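Local coordinates for protein cystalysin (Treponema denticola, PDB 1C7N) that is a pyridoxal-5'-phosphate-dependent protein of the class I and II aminotransferase family, a dimer that binds its cofactor covalently, at residues E204-L209 / T325-I330; S37-E42 / F367-L372; K238-A243 / I283-C288. All blocks are in the same frame, centred on the assembly; numbering follows the deposited sequence.

Contact 1. Residues E204-L209 / T325-I330; sequences EIHFDL and TYLQWI. With PLP (pyridoxal-5'-phosphate), chain I.
In the wall of the cofactor pocket of this aminotransferase-like fold, His206 meets Thr325 and Leu327 where the loop after strand 199-203 touches the start of strand 327-331. The methyl CG2 of Thr325 lies over one face of the His206 imidazole, displaced toward its rim, and makes a CH-pi contact 3.9 Å from the ring centroid. With CG anti to the carbonyl carbon (chi1 -65°), the imidazole leaves its turn in the direction of the 325-330 segment, and the pyridoxal-5'-phosphate is met at its edge, where the C2A methyl of the cofactor lies in the ring plane. Leu327 CD1 approaches His206 NE2 at 4.1 Å. A threonine suits this place because its two branches divide the work: CG2 packs on the histidine, and OG1 accepts Leu327 N at 3.1 Å, an ST turn that shapes the backbone entering the strand. The backbones are joined by one hydrogen bond, Thr325 N to Leu209 O at 2.6 Å. Beyond it Leu209 CD1 rests 3.8 Å from Tyr326 CD1, an aliphatic branch against an aromatic ring. Just before His206, Ile205 turns CG2 to the pyridine, 3.7 Å from PLP C2; the beta-branched isoleucine offers an apolar surface to the flat cofactor ring. Two overlapping type I turns, Glu204 to Phe207 and His206 to Leu209, bring these residues round. The carboxylate of Asp208 is hydrogen-bonded to Trp78 and Thr239, and Phe207 stacks on His83. Strand 327-331 pairs with strand 367-371 and packs on helix 289-313, while Ile205, His206 and Tyr326 all touch Lys238 on helix 237-240.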
loop_
_atom_site.group_PDB
_atom_site.type_symbol
_atom_site.label_atom_id
_atom_site.label_comp_id
_atom_site.label_asym_id
_atom_site.label_seq_id
_atom_site.Cartn_x
_atom_site.Cartn_y
_atom_site.Cartn_z
ATOM N N GLU A 204 8.463 -17.209 1.183
ATOM C CA GLU A 204 9.478 -17.442 2.199
ATOM C C GLU A 204 9.583 -16.247 3.145
ATOM O O GLU A 204 10.678 -15.865 3.568
ATOM C CB GLU A 204 10.826 -17.723 1.515
ATOM C CG GLU A 204 10.686 -18.628 0.277
ATOM C CD GLU A 204 11.990 -19.254 -0.192
ATOM O OE1 GLU A 204 13.077 -18.754 0.169
ATOM O OE2 GLU A 204 11.928 -20.252 -0.942
ATOM N N ILE A 205 8.435 -15.670 3.492
ATOM C CA ILE A 205 8.438 -14.513 4.374
ATOM C C ILE A 205 9.022 -14.827 5.746
ATOM O O ILE A 205 9.557 -13.940 6.407
ATOM C CB ILE A 205 7.026 -13.909 4.544
ATOM C CG1 ILE A 205 7.154 -12.531 5.199
ATOM C CG2 ILE A 205 6.153 -14.822 5.392
ATOM C CD1 ILE A 205 5.882 -11.756 5.265
ATOM N N HIS A 206 8.928 -16.087 6.170
ATOM C CA HIS A 206 9.466 -16.495 7.464
ATOM C C HIS A 206 10.902 -17.004 7.356
ATOM O O HIS A 206 11.406 -17.610 8.306
ATOM C CB HIS A 206 8.645 -17.636 8.075
ATOM C CG HIS A 206 7.234 -17.275 8.421
ATOM N ND1 HIS A 206 6.183 -17.453 7.546
ATOM C CD2 HIS A 206 6.692 -16.811 9.571
ATOM C CE1 HIS A 206 5.055 -17.123 8.147
ATOM N NE2 HIS A 206 5.335 -16.730 9.376
ATOM N N PHE A 207 11.582 -16.772 6.237
ATOM C CA PHE A 207 12.923 -17.346 6.133
ATOM C C PHE A 207 14.037 -16.826 7.047
ATOM O O PHE A 207 15.122 -17.406 7.065
ATOM C CB PHE A 207 13.391 -17.429 4.655
ATOM C CG PHE A 207 13.795 -16.115 4.022
ATOM C CD1 PHE A 207 14.299 -16.108 2.720
ATOM C CD2 PHE A 207 13.688 -14.907 4.696
ATOM C CE1 PHE A 207 14.690 -14.916 2.098
ATOM C CE2 PHE A 207 14.077 -13.709 4.082
ATOM C CZ PHE A 207 14.578 -13.717 2.783
ATOM N N ASP A 208 13.780 -15.773 7.824
ATOM C CA ASP A 208 14.797 -15.270 8.755
ATOM C C ASP A 208 14.504 -15.769 10.165
ATOM O O ASP A 208 15.319 -15.594 11.072
ATOM C CB ASP A 208 14.830 -13.739 8.808
ATOM C CG ASP A 208 15.162 -13.113 7.479
ATOM O OD1 ASP A 208 16.143 -13.543 6.843
ATOM O OD2 ASP A 208 14.444 -12.175 7.077
ATOM N N LEU A 209 13.334 -16.374 10.351
ATOM C CA LEU A 209 12.925 -16.872 11.661
ATOM C C LEU A 209 13.091 -18.383 11.752
ATOM O O LEU A 209 12.113 -19.141 11.746
ATOM C CB LEU A 209 11.469 -16.463 11.934
ATOM C CG LEU A 209 11.267 -14.942 12.016
ATOM C CD1 LEU A 209 9.806 -14.581 11.805
ATOM C CD2 LEU A 209 11.762 -14.428 13.354
ATOM N N THR A 325 9.759 -20.110 11.948
ATOM C CA THR A 325 8.630 -19.234 12.277
ATOM C C THR A 325 8.572 -19.183 13.805
ATOM O O THR A 325 9.265 -19.950 14.479
ATOM C CB THR A 325 7.242 -19.773 11.787
ATOM O OG1 THR A 325 6.783 -20.789 12.689
ATOM C CG2 THR A 325 7.319 -20.329 10.365
ATOM N N TYR A 326 7.764 -18.275 14.352
ATOM C CA TYR A 326 7.593 -18.203 15.801
ATOM C C TYR A 326 6.182 -18.680 16.154
ATOM O O TYR A 326 5.643 -18.343 17.205
ATOM C CB TYR A 326 7.826 -16.783 16.344
ATOM C CG TYR A 326 7.023 -15.652 15.714
ATOM C CD1 TYR A 326 7.662 -14.676 14.951
ATOM C CD2 TYR A 326 5.648 -15.526 15.924
ATOM C CE1 TYR A 326 6.961 -13.598 14.414
ATOM C CE2 TYR A 326 4.928 -14.449 15.386
ATOM C CZ TYR A 326 5.599 -13.488 14.629
ATOM O OH TYR A 326 4.916 -12.430 14.076
ATOM N N LEU A 327 5.612 -19.493 15.266
ATOM C CA LEU A 327 4.262 -20.035 15.427
ATOM C C LEU A 327 4.313 -21.550 15.689
ATOM O O LEU A 327 4.650 -22.333 14.802
ATOM C CB LEU A 327 3.455 -19.731 14.162
ATOM C CG LEU A 327 3.452 -18.246 13.757
ATOM C CD1 LEU A 327 2.917 -18.072 12.342
ATOM C CD2 LEU A 327 2.597 -17.464 14.742
ATOM N N GLN A 328 3.969 -21.953 16.909
ATOM C CA GLN A 328 4.019 -23.360 17.308
ATOM C C GLN A 328 2.689 -24.089 17.108
ATOM O O GLN A 328 1.622 -23.536 17.359
ATOM C CB GLN A 328 4.486 -23.445 18.770
ATOM C CG GLN A 328 4.778 -24.844 19.298
ATOM C CD GLN A 328 5.547 -24.796 20.613
ATOM O OE1 GLN A 328 5.483 -23.806 21.336
ATOM N NE2 GLN A 328 6.265 -25.875 20.932
ATOM N N TRP A 329 2.775 -25.336 16.660
ATOM C CA TRP A 329 1.604 -26.160 16.352
ATOM C C TRP A 329 1.328 -27.131 17.496
ATOM O O TRP A 329 2.072 -28.089 17.691
ATOM C CB TRP A 329 1.888 -26.928 15.054
ATOM C CG TRP A 329 0.699 -27.454 14.275
ATOM C CD1 TRP A 329 0.557 -28.717 13.774
ATOM C CD2 TRP A 329 -0.431 -26.703 13.787
ATOM N NE1 TRP A 329 -0.576 -28.800 12.999
ATOM C CE2 TRP A 329 -1.201 -27.584 12.989
ATOM C CE3 TRP A 329 -0.861 -25.379 13.940
ATOM C CZ2 TRP A 329 -2.379 -27.178 12.346
ATOM C CZ3 TRP A 329 -2.030 -24.978 13.301
ATOM C CH2 TRP A 329 -2.775 -25.876 12.513
ATOM N N ILE A 330 0.253 -26.879 18.239
ATOM C CA ILE A 330 -0.108 -27.715 19.378
ATOM C C ILE A 330 -1.237 -28.684 19.052
ATOM O O ILE A 330 -2.314 -28.281 18.617
ATOM C CB ILE A 330 -0.533 -26.853 20.581
ATOM C CG1 ILE A 330 0.537 -25.793 20.863
ATOM C CG2 ILE A 330 -0.704 -27.734 21.815
ATOM C CD1 ILE A 330 0.121 -24.762 21.870
HETATM N N1 PLP I . 2.677 -15.339 4.057
HETATM C C2 PLP I . 2.670 -16.136 5.219
HETATM C C2A PLP I . 2.937 -17.612 4.987
HETATM C C3 PLP I . 2.508 -15.426 6.490
HETATM O O3 PLP I . 2.396 -16.245 7.537
HETATM C C4 PLP I . 2.420 -14.013 6.497
HETATM C C4A PLP I . 2.355 -13.260 7.749
HETATM C C5 PLP I . 2.478 -13.289 5.188
HETATM C C6 PLP I . 2.578 -13.970 4.009
HETATM C C5A PLP I . 2.753 -11.790 5.270
HETATM O O4P PLP I . 1.931 -10.850 4.700
HETATM P P PLP I . 2.518 -9.340 4.840
HETATM O O1P PLP I . 1.351 -8.530 4.501
HETATM O O2P PLP I . 3.643 -9.178 3.834
HETATM O O3P PLP I . 2.987 -9.092 6.208
#

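Contact 2. Residues S37-E42 / F367-L372; sequences SVADME and FERINL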
loop_
_atom_site.group_PDB
_atom_site.type_symbol
_atom_site.label_atom_id
_atom_site.label_comp_id
_atom_site.label_asym_id
_atom_site.label_seq_id
_atom_site.Cartn_x
_atom_site.Cartn_y
_atom_site.Cartn_z
ATOM N N SER A 37 -2.640 -15.023 18.922
ATOM C CA SER A 37 -3.198 -15.423 17.637
ATOM C C SER A 37 -2.468 -14.912 16.387
ATOM O O SER A 37 -1.510 -15.523 15.919
ATOM C CB SER A 37 -4.656 -14.967 17.585
ATOM O OG SER A 37 -4.726 -13.570 17.858
ATOM N N VAL A 38 -2.961 -13.795 15.852
ATOM C CA VAL A 38 -2.411 -13.164 14.648
ATOM C C VAL A 38 -0.897 -13.012 14.711
ATOM O O VAL A 38 -0.339 -12.631 15.736
ATOM C CB VAL A 38 -3.055 -11.782 14.415
ATOM C CG1 VAL A 38 -2.387 -11.078 13.250
ATOM C CG2 VAL A 38 -4.545 -11.957 14.142
ATOM N N ALA A 39 -0.246 -13.288 13.585
ATOM C CA ALA A 39 1.201 -13.234 13.499
ATOM C C ALA A 39 1.925 -11.887 13.421
ATOM O O ALA A 39 2.462 -11.521 12.374
ATOM C CB ALA A 39 1.671 -14.128 12.357
ATOM N N ASP A 40 1.900 -11.144 14.524
ATOM C CA ASP A 40 2.669 -9.909 14.659
ATOM C C ASP A 40 3.128 -10.002 16.112
ATOM O O ASP A 40 2.462 -10.651 16.923
ATOM C CB ASP A 40 1.883 -8.622 14.289
ATOM C CG ASP A 40 0.786 -8.241 15.270
ATOM O OD1 ASP A 40 0.074 -7.264 14.943
ATOM O OD2 ASP A 40 0.622 -8.864 16.335
ATOM N N MET A 41 4.277 -9.414 16.430
ATOM C CA MET A 41 4.857 -9.539 17.771
ATOM C C MET A 41 4.376 -8.663 18.919
ATOM O O MET A 41 3.978 -7.521 18.733
ATOM C CB MET A 41 6.377 -9.395 17.684
ATOM C CG MET A 41 7.043 -10.344 16.714
ATOM S SD MET A 41 8.841 -10.162 16.751
ATOM C CE MET A 41 9.283 -11.035 15.236
ATOM N N GLU A 42 4.454 -9.223 20.121
ATOM C CA GLU A 42 4.075 -8.513 21.334
ATOM C C GLU A 42 5.347 -7.946 21.968
ATOM O O GLU A 42 5.523 -7.957 23.189
ATOM C CB GLU A 42 3.360 -9.461 22.297
ATOM C CG GLU A 42 1.924 -9.791 21.875
ATOM C CD GLU A 42 1.080 -8.541 21.628
ATOM O OE1 GLU A 42 1.049 -7.657 22.508
ATOM O OE2 GLU A 42 0.439 -8.444 20.561
ATOM N N PHE A 367 -5.948 -29.022 16.151
ATOM C CA PHE A 367 -4.702 -28.333 16.495
ATOM C C PHE A 367 -4.946 -26.870 16.860
ATOM O O PHE A 367 -6.023 -26.323 16.615
ATOM C CB PHE A 367 -3.702 -28.374 15.326
ATOM C CG PHE A 367 -3.191 -29.750 14.987
ATOM C CD1 PHE A 367 -3.949 -30.624 14.213
ATOM C CD2 PHE A 367 -1.931 -30.162 15.426
ATOM C CE1 PHE A 367 -3.460 -31.891 13.879
ATOM C CE2 PHE A 367 -1.434 -31.418 15.102
ATOM C CZ PHE A 367 -2.201 -32.288 14.324
ATOM N N GLU A 368 -3.921 -26.250 17.444
ATOM C CA GLU A 368 -3.960 -24.849 17.836
ATOM C C GLU A 368 -2.608 -24.228 17.509
ATOM O O GLU A 368 -1.566 -24.817 17.797
ATOM C CB GLU A 368 -4.213 -24.707 19.339
ATOM C CG GLU A 368 -5.572 -25.191 19.810
ATOM C CD GLU A 368 -6.716 -24.304 19.353
ATOM O OE1 GLU A 368 -7.873 -24.628 19.694
ATOM O OE2 GLU A 368 -6.465 -23.288 18.661
ATOM N N ARG A 369 -2.618 -23.042 16.910
ATOM C CA ARG A 369 -1.369 -22.361 16.578
ATOM C C ARG A 369 -1.152 -21.252 17.599
ATOM O O ARG A 369 -1.983 -20.353 17.727
ATOM C CB ARG A 369 -1.440 -21.750 15.174
ATOM C CG ARG A 369 -0.089 -21.283 14.631
ATOM C CD ARG A 369 -0.245 -20.405 13.396
ATOM N NE ARG A 369 -0.608 -19.038 13.752
ATOM C CZ ARG A 369 -0.701 -18.032 12.882
ATOM N NH1 ARG A 369 -0.462 -18.232 11.588
ATOM N NH2 ARG A 369 -1.024 -16.821 13.311
ATOM N N ILE A 370 -0.034 -21.312 18.320
ATOM C CA ILE A 370 0.271 -20.310 19.333
ATOM C C ILE A 370 1.378 -19.365 18.871
ATOM O O ILE A 370 2.398 -19.807 18.338
ATOM C CB ILE A 370 0.686 -20.986 20.671
ATOM C CG1 ILE A 370 0.741 -19.937 21.786
ATOM C CG2 ILE A 370 2.032 -21.694 20.518
ATOM C CD1 ILE A 370 1.180 -20.483 23.124
ATOM N N ASN A 371 1.164 -18.064 19.053
ATOM C CA ASN A 371 2.154 -17.057 18.665
ATOM C C ASN A 371 3.178 -16.930 19.804
ATOM O O ASN A 371 2.877 -16.374 20.862
ATOM C CB ASN A 371 1.459 -15.707 18.433
ATOM C CG ASN A 371 2.421 -14.624 18.007
ATOM O OD1 ASN A 371 3.598 -14.659 18.359
ATOM N ND2 ASN A 371 1.922 -13.646 17.256
ATOM N N LEU A 372 4.384 -17.451 19.581
ATOM C CA LEU A 372 5.447 -17.426 20.589
ATOM C C LEU A 372 6.168 -16.090 20.737
ATOM O O LEU A 372 6.997 -15.935 21.634
ATOM C CB LEU A 372 6.491 -18.504 20.280
ATOM C CG LEU A 372 6.002 -19.958 20.231
ATOM C CD1 LEU A 372 7.180 -20.857 19.910
ATOM C CD2 LEU A 372 5.368 -20.355 21.555
HETATM O O HOH W 1 -0.872 -18.303 16.454
HETATM O O HOH W 2 -1.228 -14.798 10.869
#
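The guanidinium of Arg369 is engaged at its edge, where Ser37 O and two waters lie close to its plane, and the carboxamide of Asn371 has Val38 O in its plane and Asp40 O tilted 22° from it. Arg369 NH2 donates to Ser37 O at 3.0 Å, meeting that oxygen from above its carbonyl plane. One water accepts from Arg369 NE at 2.8 Å and can donate to Ser37 O, though other acceptors compete for its protons; another accepts from both Arg369 NH2 and Ala39 N. A bend at chi3 (79°) in an otherwise extended chain turns the arginine head so that NH2 directly, and NE through a water, serve this loop, while NH2 also has a salt bridge to Asp355. Ala39, small enough to sit beside the charged group, leaves its CB 3.9 Å from NH2.

Asn371 spends both amide protons on carbonyls, ND2 reaching Val38 O at 2.9 Å and Asp40 O at 3.1 Å, and its OD1 accepts Ala373 N, which fixes the amide's rotation. Val38 O also takes Asp40 N, from the opposite face of its plane. Asp40 turns its carboxylate to Arg11 and Lys18, and to Tyr64 N of the second subunit. In this class I and II aminotransferase fold, an arginine and an asparagine on strand 367-371 of the small antiparallel sheet thus hold a loop by its carbonyls, round the inverse gamma turn centred on Ala39, and Arg369 NH1 bonds the pocket residue Asn175.

Contact 3. Residues K238-A243 / I283-C288; sequences KTFNIA and ICYKEC. With PLP (pyridoxal-5'-phosphate), chain I.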
loop_
_atom_site.group_PDB
_atom_site.type_symbol
_atom_site.label_atom_id
_atom_site.label_comp_id
_atom_site.label_asym_id
_atom_site.label_seq_id
_atom_site.Cartn_x
_atom_site.Cartn_y
_atom_site.Cartn_z
ATOM N N LYS A 238 7.619 -9.966 8.872
ATOM C CA LYS A 238 7.512 -10.976 9.917
ATOM C C LYS A 238 8.778 -10.970 10.776
ATOM O O LYS A 238 8.716 -11.046 12.009
ATOM C CB LYS A 238 7.296 -12.363 9.300
ATOM C CG LYS A 238 5.841 -12.646 8.955
ATOM C CD LYS A 238 5.000 -12.760 10.230
ATOM C CE LYS A 238 3.493 -12.912 9.960
ATOM N NZ LYS A 238 3.279 -13.538 8.655
ATOM N N THR A 239 9.925 -10.846 10.120
ATOM C CA THR A 239 11.211 -10.838 10.815
ATOM C C THR A 239 11.353 -9.739 11.871
ATOM O O THR A 239 11.785 -10.002 12.995
ATOM C CB THR A 239 12.376 -10.674 9.816
ATOM O OG1 THR A 239 12.231 -11.621 8.749
ATOM C CG2 THR A 239 13.722 -10.896 10.515
ATOM N N PHE A 240 10.985 -8.510 11.517
ATOM C CA PHE A 240 11.143 -7.387 12.441
ATOM C C PHE A 240 9.854 -6.768 12.986
ATOM O O PHE A 240 9.855 -5.640 13.492
ATOM C CB PHE A 240 12.004 -6.313 11.772
ATOM C CG PHE A 240 13.343 -6.824 11.304
ATOM C CD1 PHE A 240 13.528 -7.236 9.988
ATOM C CD2 PHE A 240 14.413 -6.925 12.193
ATOM C CE1 PHE A 240 14.762 -7.741 9.563
ATOM C CE2 PHE A 240 15.648 -7.429 11.778
ATOM C CZ PHE A 240 15.821 -7.836 10.462
ATOM N N ASN A 241 8.757 -7.513 12.883
ATOM C CA ASN A 241 7.462 -7.063 13.387
ATOM C C ASN A 241 6.998 -5.733 12.784
ATOM O O ASN A 241 6.546 -4.835 13.506
ATOM C CB ASN A 241 7.532 -6.957 14.919
ATOM C CG ASN A 241 6.170 -6.795 15.563
ATOM O OD1 ASN A 241 5.146 -7.138 14.978
ATOM N ND2 ASN A 241 6.156 -6.287 16.791
ATOM N N ILE A 242 7.102 -5.611 11.461
ATOM C CA ILE A 242 6.667 -4.385 10.791
ATOM C C ILE A 242 5.645 -4.617 9.683
ATOM O O ILE A 242 5.758 -4.065 8.584
ATOM C CB ILE A 242 7.863 -3.578 10.221
ATOM C CG1 ILE A 242 8.704 -4.440 9.280
ATOM C CG2 ILE A 242 8.707 -3.036 11.366
ATOM C CD1 ILE A 242 9.829 -3.661 8.590
ATOM N N ALA A 243 4.640 -5.435 9.985
ATOM C CA ALA A 243 3.574 -5.718 9.037
ATOM C C ALA A 243 2.840 -4.404 8.767
ATOM O O ALA A 243 2.218 -4.237 7.725
ATOM C CB ALA A 243 2.602 -6.750 9.621
ATOM N N ILE A 283 16.857 -0.038 7.176
ATOM C CA ILE A 283 17.359 0.070 8.544
ATOM C C ILE A 283 17.436 -1.301 9.214
ATOM O O ILE A 283 18.420 -1.616 9.885
ATOM C CB ILE A 283 16.458 0.960 9.413
ATOM C CG1 ILE A 283 16.462 2.398 8.886
ATOM C CG2 ILE A 283 16.948 0.934 10.859
ATOM C CD1 ILE A 283 15.437 3.286 9.565
ATOM N N CYS A 284 16.391 -2.109 9.042
ATOM C CA CYS A 284 16.351 -3.440 9.652
ATOM C C CYS A 284 17.489 -4.345 9.202
ATOM O O CYS A 284 18.174 -4.955 10.027
ATOM C CB CYS A 284 15.017 -4.136 9.353
ATOM S SG CYS A 284 13.590 -3.489 10.277
ATOM N N TYR A 285 17.670 -4.447 7.889
ATOM C CA TYR A 285 18.716 -5.290 7.324
ATOM C C TYR A 285 20.112 -4.804 7.699
ATOM O O TYR A 285 21.013 -5.607 7.943
ATOM C CB TYR A 285 18.575 -5.340 5.797
ATOM C CG TYR A 285 17.436 -6.209 5.299
ATOM C CD1 TYR A 285 17.086 -6.226 3.947
ATOM C CD2 TYR A 285 16.741 -7.058 6.168
ATOM C CE1 TYR A 285 16.080 -7.069 3.472
ATOM C CE2 TYR A 285 15.735 -7.901 5.700
ATOM C CZ TYR A 285 15.413 -7.903 4.352
ATOM O OH TYR A 285 14.434 -8.750 3.881
ATOM N N LYS A 286 20.289 -3.489 7.750
ATOM C CA LYS A 286 21.588 -2.924 8.091
ATOM C C LYS A 286 21.921 -2.842 9.578
ATOM O O LYS A 286 23.075 -3.022 9.958
ATOM C CB LYS A 286 21.726 -1.518 7.507
ATOM C CG LYS A 286 21.910 -1.454 6.011
ATOM C CD LYS A 286 22.146 -0.008 5.582
ATOM C CE LYS A 286 22.506 0.083 4.110
ATOM N NZ LYS A 286 22.731 1.500 3.702
ATOM N N GLU A 287 20.920 -2.587 10.420
ATOM C CA GLU A 287 21.172 -2.393 11.848
ATOM C C GLU A 287 20.513 -3.300 12.880
ATOM O O GLU A 287 20.957 -3.334 14.027
ATOM C CB GLU A 287 20.798 -0.956 12.230
ATOM C CG GLU A 287 21.397 0.133 11.353
ATOM C CD GLU A 287 20.912 1.517 11.749
ATOM O OE1 GLU A 287 21.136 1.914 12.913
ATOM O OE2 GLU A 287 20.302 2.211 10.900
ATOM N N CYS A 288 19.471 -4.027 12.504
ATOM C CA CYS A 288 18.765 -4.831 13.489
ATOM C C CYS A 288 19.122 -6.304 13.610
ATOM O O CYS A 288 18.326 -7.093 14.110
ATOM C CB CYS A 288 17.268 -4.662 13.261
ATOM S SG CYS A 288 16.784 -2.913 13.278
HETATM N N1 PLP I . 2.677 -15.339 4.057
HETATM C C2 PLP I . 2.670 -16.136 5.219
HETATM C C2A PLP I . 2.937 -17.612 4.987
HETATM C C3 PLP I . 2.508 -15.426 6.490
HETATM O O3 PLP I . 2.396 -16.245 7.537
HETATM C C4 PLP I . 2.420 -14.013 6.497
HETATM C C4A PLP I . 2.355 -13.260 7.749
HETATM C C5 PLP I . 2.478 -13.289 5.188
HETATM C C6 PLP I . 2.578 -13.970 4.009
HETATM C C5A PLP I . 2.753 -11.790 5.270
HETATM O O4P PLP I . 1.931 -10.850 4.700
HETATM P P PLP I . 2.518 -9.340 4.840
HETATM O O1P PLP I . 1.351 -8.530 4.501
HETATM O O2P PLP I . 3.643 -9.178 3.834
HETATM O O3P PLP I . 2.987 -9.092 6.208
#
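Phe240 presents the centre of one ring face to Cys284, packing the end of helix 237-240, which carries the cofactor-bound Lys238, against helix 275-287 in the aminotransferase-like fold. Cys284 CB stands over the ring, 3.6 Å from its centroid and 14° off the normal, a CH-pi contact; its sulfur leans obliquely toward the ring, 4.0 Å from the centroid. The methyl of Thr239 lies over the opposite face. At the edge the Tyr285 side chain, which crosses that of Phe240 at about a right angle, brings CE2 to 4.0 Å from Phe240 CE1. One turn further along, Cys288 approaches obliquely, its CB 3.5 Å from Phe240 CE2. A large flat ring suits this place because it meets three residues at once, and small cysteines let helix and ring come close. Phe240 points there because its CG is anti to the carbonyl carbon (chi1 -56°).

Asn241 then ends the helix with positive phi in a Schellman motif, and Ile242 follows, its CD1 4.1 Å from Cys284 SG. Trp78 of helix 69-83 stacks on Tyr285 and also touches Phe240. At the other end of the segment, Lys238 NZ is covalently bonded to PLP C4A at 1.3 Å.

Overall arrangement
Contacts 1 and 3, with centres about 15 Å apart, both touch the pyridoxal-5'-phosphate, and in contact 2 the side chain of Ala39 is about 5 Å from it. Ile205 and His206 line the cofactor ring, while the helix of contact 3 carries the covalent lysine; Leu209 CD1 packs 3.7 Å from Lys238 O between the two. Contacts 1 and 2, about 10 Å apart between centres, share a sheet in which strands 327-331 and 367-371 are antiparallel neighbours; Tyr326 O and Leu372 N meet at 2.8 Å. Contact 2 reaches contact 3, about 19 Å away between centres, through loop 37-42, where Ala39 O lies 3.0 Å from Lys238 CE. Contacts 2 and 3 also face the second subunit.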